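Long-range contact in cobalamin biosynthesis protein CobN (Mycobacterium tuberculosis, PDB 7C6O), which is the large, catalytic subunit of cobaltochelatase, which probably carries the site where cobalt is inserted into the corrin ring during cobalamin biosynthesis: residues G624-H636 with I650-M663. Numbering follows the deposited sequence. Where two conformers were deposited one is given.
Sequences GDIARLEQLLDEH and IRQQIWTLIRAAKM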
loop_
_atom_site.group_PDB
_atom_site.type_symbol
_atom_site.label_atom_id
_atom_site.label_comp_id
_atom_site.label_asym_id
_atom_site.label_seq_id
_atom_site.Cartn_x
_atom_site.Cartn_y
_atom_site.Cartn_z
ATOM N N GLY A 624 -12.728 -12.650 35.102
ATOM C CA GLY A 624 -13.131 -14.030 35.323
ATOM C C GLY A 624 -12.031 -14.879 35.926
ATOM O O GLY A 624 -11.323 -14.464 36.851
ATOM N N ASP A 625 -11.868 -16.088 35.383
ATOM C CA ASP A 625 -10.914 -17.031 35.955
ATOM C C ASP A 625 -9.470 -16.638 35.684
ATOM O O ASP A 625 -8.570 -17.114 36.384
ATOM C CB ASP A 625 -11.188 -18.438 35.427
ATOM C CG ASP A 625 -12.366 -19.097 36.118
ATOM O OD1 ASP A 625 -12.651 -18.735 37.282
ATOM O OD2 ASP A 625 -13.005 -19.975 35.501
ATOM N N ILE A 626 -9.224 -15.797 34.678
ATOM C CA ILE A 626 -7.888 -15.241 34.495
ATOM C C ILE A 626 -7.530 -14.341 35.668
ATOM O O ILE A 626 -6.412 -14.395 36.196
ATOM C CB ILE A 626 -7.804 -14.489 33.153
ATOM C CG1 ILE A 626 -7.916 -15.467 31.984
ATOM C CG2 ILE A 626 -6.511 -13.708 33.057
ATOM C CD1 ILE A 626 -8.016 -14.782 30.640
ATOM N N ALA A 627 -8.480 -13.510 36.108
ATOM C CA ALA A 627 -8.243 -12.672 37.277
ATOM C C ALA A 627 -8.110 -13.514 38.541
ATOM O O ALA A 627 -7.296 -13.202 39.419
ATOM C CB ALA A 627 -9.367 -11.646 37.423
ATOM N N ARG A 628 -8.900 -14.587 38.652
ATOM C CA ARG A 628 -8.778 -15.478 39.804
ATOM C C ARG A 628 -7.409 -16.145 39.837
ATOM O O ARG A 628 -6.815 -16.310 40.909
ATOM C CB ARG A 628 -9.888 -16.532 39.773
ATOM C CG ARG A 628 -10.096 -17.254 41.108
ATOM C CD ARG A 628 -10.952 -18.506 40.942
ATOM N NE ARG A 628 -12.091 -18.288 40.055
ATOM C CZ ARG A 628 -13.248 -17.756 40.441
ATOM N NH1 ARG A 628 -13.425 -17.390 41.703
ATOM N NH2 ARG A 628 -14.229 -17.595 39.564
ATOM N N LEU A 629 -6.890 -16.535 38.668
ATOM C CA LEU A 629 -5.561 -17.140 38.610
ATOM C C LEU A 629 -4.493 -16.162 39.077
ATOM O O LEU A 629 -3.563 -16.541 39.798
ATOM C CB LEU A 629 -5.266 -17.617 37.188
ATOM C CG LEU A 629 -3.866 -18.178 36.934
ATOM C CD1 LEU A 629 -3.608 -19.396 37.808
ATOM C CD2 LEU A 629 -3.700 -18.523 35.464
ATOM N N GLU A 630 -4.608 -14.900 38.660
ATOM C CA GLU A 630 -3.719 -13.852 39.149
ATOM C C GLU A 630 -3.679 -13.826 40.672
ATOM O O GLU A 630 -2.603 -13.726 41.275
ATOM C CB GLU A 630 -4.191 -12.507 38.591
ATOM C CG GLU A 630 -3.247 -11.341 38.764
ATOM C CD GLU A 630 -3.703 -10.138 37.959
ATOM O OE1 GLU A 630 -4.928 -9.984 37.761
ATOM O OE2 GLU A 630 -2.843 -9.358 37.507
ATOM N N GLN A 631 -4.845 -13.940 41.311
ATOM C CA GLN A 631 -4.903 -13.918 42.769
ATOM C C GLN A 631 -4.211 -15.137 43.370
ATOM O O GLN A 631 -3.501 -15.023 44.378
ATOM C CB GLN A 631 -6.358 -13.844 43.229
ATOM C CG GLN A 631 -7.144 -12.690 42.620
ATOM C CD GLN A 631 -8.642 -12.809 42.843
ATOM O OE1 GLN A 631 -9.111 -13.713 43.538
ATOM N NE2 GLN A 631 -9.402 -11.897 42.248
ATOM N N LEU A 632 -4.406 -16.313 42.766
ATOM C CA LEU A 632 -3.776 -17.520 43.295
ATOM C C LEU A 632 -2.263 -17.488 43.102
ATOM O O LEU A 632 -1.515 -17.981 43.956
ATOM C CB LEU A 632 -4.377 -18.763 42.641
ATOM C CG LEU A 632 -5.834 -19.085 42.989
ATOM C CD1 LEU A 632 -6.272 -20.386 42.328
ATOM C CD2 LEU A 632 -6.024 -19.155 44.495
ATOM N N LEU A 633 -1.793 -16.916 41.987
ATOM C CA LEU A 633 -0.352 -16.793 41.773
ATOM C C LEU A 633 0.292 -15.916 42.839
ATOM O O LEU A 633 1.367 -16.244 43.356
ATOM C CB LEU A 633 -0.063 -16.225 40.381
ATOM C CG LEU A 633 -0.422 -17.094 39.174
ATOM C CD1 LEU A 633 0.009 -16.415 37.885
ATOM C CD2 LEU A 633 0.205 -18.471 39.298
ATOM N N ASP A 634 -0.344 -14.787 43.169
ATOM C CA ASP A 634 0.163 -13.946 44.248
ATOM C C ASP A 634 0.208 -14.712 45.562
ATOM O O ASP A 634 1.189 -14.620 46.312
ATOM C CB ASP A 634 -0.699 -12.694 44.397
ATOM C CG ASP A 634 -0.636 -11.792 43.186
ATOM O OD1 ASP A 634 0.301 -11.946 42.371
ATOM O OD2 ASP A 634 -1.523 -10.922 43.054
ATOM N N GLU A 635 -0.847 -15.473 45.860
ATOM C CA GLU A 635 -0.855 -16.280 47.074
ATOM C C GLU A 635 0.249 -17.329 47.043
ATOM O O GLU A 635 0.887 -17.600 48.068
ATOM C CB GLU A 635 -2.224 -16.938 47.251
ATOM C CG GLU A 635 -2.370 -17.749 48.529
ATOM C CD GLU A 635 -3.788 -18.250 48.738
ATOM O OE1 GLU A 635 -4.675 -17.884 47.938
ATOM O OE2 GLU A 635 -4.013 -19.012 49.703
ATOM N N HIS A 636 0.494 -17.923 45.874
ATOM C CA HIS A 636 1.576 -18.894 45.750
ATOM C C HIS A 636 2.921 -18.263 46.087
ATOM O O HIS A 636 3.750 -18.875 46.773
ATOM C CB HIS A 636 1.592 -19.482 44.339
ATOM C CG HIS A 636 2.709 -20.449 44.099
ATOM N ND1 HIS A 636 3.966 -20.050 43.699
ATOM C CD2 HIS A 636 2.757 -21.798 44.200
ATOM C CE1 HIS A 636 4.741 -21.112 43.566
ATOM N NE2 HIS A 636 4.031 -22.185 43.863
ATOM N N ILE A 650 -1.599 -24.932 47.657
ATOM C CA ILE A 650 -1.904 -23.855 46.723
ATOM C C ILE A 650 -1.615 -24.290 45.290
ATOM O O ILE A 650 -2.287 -23.843 44.352
ATOM C CB ILE A 650 -1.137 -22.573 47.109
ATOM C CG1 ILE A 650 -1.554 -21.401 46.215
ATOM C CG2 ILE A 650 0.365 -22.790 47.044
ATOM C CD1 ILE A 650 -3.025 -21.051 46.318
ATOM N N ARG A 651 -0.633 -25.179 45.094
ATOM C CA ARG A 651 -0.403 -25.743 43.767
ATOM C C ARG A 651 -1.630 -26.503 43.275
ATOM O O ARG A 651 -1.992 -26.415 42.095
ATOM C CB ARG A 651 0.816 -26.667 43.778
ATOM C CG ARG A 651 2.170 -25.984 43.935
ATOM C CD ARG A 651 3.290 -27.014 43.791
ATOM N NE ARG A 651 4.619 -26.473 44.069
ATOM C CZ ARG A 651 5.412 -26.900 45.048
ATOM N NH1 ARG A 651 5.017 -27.881 45.846
ATOM N NH2 ARG A 651 6.607 -26.349 45.224
ATOM N N GLN A 652 -2.280 -27.259 44.166
ATOM C CA GLN A 652 -3.482 -27.991 43.778
ATOM C C GLN A 652 -4.609 -27.039 43.399
ATOM O O GLN A 652 -5.338 -27.287 42.431
ATOM C CB GLN A 652 -3.929 -28.920 44.908
ATOM C CG GLN A 652 -3.024 -30.119 45.136
ATOM C CD GLN A 652 -3.532 -31.037 46.234
ATOM O OE1 GLN A 652 -4.601 -30.815 46.802
ATOM N NE2 GLN A 652 -2.761 -32.075 46.539
ATOM N N GLN A 653 -4.775 -25.951 44.159
ATOM C CA GLN A 653 -5.781 -24.950 43.810
ATOM C C GLN A 653 -5.524 -24.369 42.427
ATOM O O GLN A 653 -6.459 -24.181 41.638
ATOM C CB GLN A 653 -5.800 -23.825 44.843
ATOM C CG GLN A 653 -6.358 -24.196 46.200
ATOM C CD GLN A 653 -6.445 -22.992 47.119
ATOM O OE1 GLN A 653 -7.114 -22.006 46.808
ATOM N NE2 GLN A 653 -5.750 -23.057 48.249
ATOM N N ILE A 654 -4.262 -24.064 42.125
ATOM C CA ILE A 654 -3.922 -23.477 40.833
ATOM C C ILE A 654 -4.157 -24.479 39.712
ATOM O O ILE A 654 -4.702 -24.133 38.656
ATOM C CB ILE A 654 -2.469 -22.964 40.850
ATOM C CG1 ILE A 654 -2.347 -21.751 41.778
ATOM C CG2 ILE A 654 -1.992 -22.625 39.441
ATOM C CD1 ILE A 654 -0.921 -21.262 41.971
ATOM N N TRP A 655 -3.762 -25.739 39.923
ATOM C CA TRP A 655 -3.956 -26.747 38.886
ATOM C C TRP A 655 -5.435 -27.021 38.654
ATOM O O TRP A 655 -5.869 -27.195 37.509
ATOM C CB TRP A 655 -3.222 -28.037 39.248
ATOM C CG TRP A 655 -3.235 -29.022 38.126
ATOM C CD1 TRP A 655 -3.838 -30.244 38.112
ATOM C CD2 TRP A 655 -2.645 -28.848 36.835
ATOM N NE1 TRP A 655 -3.648 -30.850 36.893
ATOM C CE2 TRP A 655 -2.920 -30.012 36.090
ATOM C CE3 TRP A 655 -1.905 -27.825 36.236
ATOM C CZ2 TRP A 655 -2.481 -30.179 34.781
ATOM C CZ3 TRP A 655 -1.469 -27.994 34.934
ATOM C CH2 TRP A 655 -1.757 -29.163 34.223
ATOM N N THR A 656 -6.222 -27.064 39.731
ATOM C CA THR A 656 -7.666 -27.215 39.593
ATOM C C THR A 656 -8.256 -26.088 38.753
ATOM O O THR A 656 -9.063 -26.330 37.849
ATOM C CB THR A 656 -8.319 -27.258 40.976
ATOM O OG1 THR A 656 -7.995 -28.498 41.618
ATOM C CG2 THR A 656 -9.831 -27.119 40.865
ATOM N N LEU A 657 -7.847 -24.848 39.027
ATOM C CA LEU A 657 -8.352 -23.715 38.255
ATOM C C LEU A 657 -7.919 -23.804 36.796
ATOM O O LEU A 657 -8.732 -23.611 35.885
ATOM C CB LEU A 657 -7.879 -22.401 38.878
ATOM C CG LEU A 657 -8.236 -21.131 38.098
ATOM C CD1 LEU A 657 -9.738 -21.046 37.837
ATOM C CD2 LEU A 657 -7.754 -19.903 38.847
ATOM N N ILE A 658 -6.637 -24.097 36.559
ATOM C CA ILE A 658 -6.122 -24.194 35.193
ATOM C C ILE A 658 -6.891 -25.247 34.404
ATOM O O ILE A 658 -7.303 -25.016 33.261
ATOM C CB ILE A 658 -4.610 -24.490 35.212
ATOM C CG1 ILE A 658 -3.826 -23.241 35.626
ATOM C CG2 ILE A 658 -4.134 -24.998 33.853
ATOM C CD1 ILE A 658 -2.330 -23.472 35.792
ATOM N N ARG A 659 -7.112 -26.416 35.010
ATOM C CA ARG A 659 -7.844 -27.477 34.324
ATOM C C ARG A 659 -9.308 -27.102 34.127
ATOM O O ARG A 659 -9.864 -27.305 33.042
ATOM C CB ARG A 659 -7.730 -28.787 35.109
ATOM C CG ARG A 659 -6.351 -29.431 35.054
ATOM C CD ARG A 659 -6.143 -30.178 33.745
ATOM N NE ARG A 659 -6.884 -31.437 33.721
ATOM C CZ ARG A 659 -7.059 -32.184 32.635
ATOM N NH1 ARG A 659 -6.547 -31.799 31.473
ATOM N NH2 ARG A 659 -7.747 -33.316 32.710
ATOM N N ALA A 660 -9.943 -26.543 35.159
ATOM C CA ALA A 660 -11.367 -26.232 35.074
ATOM C C ALA A 660 -11.647 -25.157 34.029
ATOM O O ALA A 660 -12.679 -25.200 33.348
ATOM C CB ALA A 660 -11.890 -25.799 36.446
ATOM N N ALA A 661 -10.743 -24.191 33.883
ATOM C CA ALA A 661 -10.917 -23.097 32.936
ATOM C C ALA A 661 -10.340 -23.396 31.558
ATOM O O ALA A 661 -10.367 -22.514 30.691
ATOM C CB ALA A 661 -10.280 -21.817 33.487
ATOM N N LYS A 662 -9.826 -24.608 31.336
ATOM C CA LYS A 662 -9.224 -25.034 30.070
ATOM C C LYS A 662 -7.957 -24.253 29.734
ATOM O O LYS A 662 -7.559 -24.188 28.565
ATOM C CB LYS A 662 -10.218 -24.932 28.902
ATOM C CG LYS A 662 -11.567 -25.579 29.169
ATOM C CD LYS A 662 -11.422 -27.042 29.528
ATOM C CE LYS A 662 -10.935 -27.861 28.347
ATOM N NZ LYS A 662 -10.741 -29.285 28.735
ATOM N N MET A 663 -7.305 -23.657 30.731
ATOM C CA MET A 663 -6.077 -22.918 30.463
ATOM C C MET A 663 -4.905 -23.827 30.132
ATOM O O MET A 663 -3.891 -23.337 29.622
ATOM C CB MET A 663 -5.720 -22.033 31.652
ATOM C CG MET A 663 -6.725 -20.929 31.905
ATOM S SD MET A 663 -6.412 -20.144 33.490
ATOM C CE MET A 663 -7.744 -18.945 33.532
HETATM O O HOH W 1 -6.718 -19.577 48.244
HETATM O O HOH W 2 -5.056 -21.399 50.232
#
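Leu632, Ile654 and Leu657 interlock as knobs into holes where helices 624-642 and 647-660 form an antiparallel hairpin; the axes of the segments 624-636 and 650-660 come within 9.9 Å and cross at -162°. Leu657 gives up the most surface to the other helix: with CG anti to the backbone N, it lays CD2 against the opposing backbone, 3.5 Å from Leu629 N, while CD1 rests 3.7 Å from Asp625 CG. A forked leucine suits this place because its two methyls reach separate neighbours. Leu632 turns CD1 to Leu657 CD2 and CD2 to Ile650 CD1. Beta-branched Ile654 also uses separate branches: CG1 lies 3.7 Å from Leu632 CB, while CG2 faces Leu629 CD1. At the Asp625 end the chain leaves helix 647-660 through a Schellman motif with positive phi at Lys662, and the extended, unbranched Met663 then slides past Leu629, SD 3.7 Å from Leu629 CD2, to set its methyl over the backbone at Asp625.

The solvent side is looser and polar. Two waters bridge Glu635 and Gln653, one donating to Glu635 OE1 and Gln653 OE1, the other donating to Glu635 OE2 and accepting from Gln653 NE2. Ile650 CD1 packs 3.8 Å from Glu635 CD. Arg628 runs its aliphatic part across Leu657, then grips Asp625 OD1 side-on through NE (2.9 Å) and NH2, a salt bridge one turn back along its own helix. The flank toward helix 675-694 is covered instead: there His636 NE2 and Arg651 NE share Asp679 OD1, tying both helices to a third.

No direct hydrogen bond joins the two segments, consistent with side-chain fit and apolar burial doing most of the holding, with water bridging the exposed edge and charge paired at the flanks.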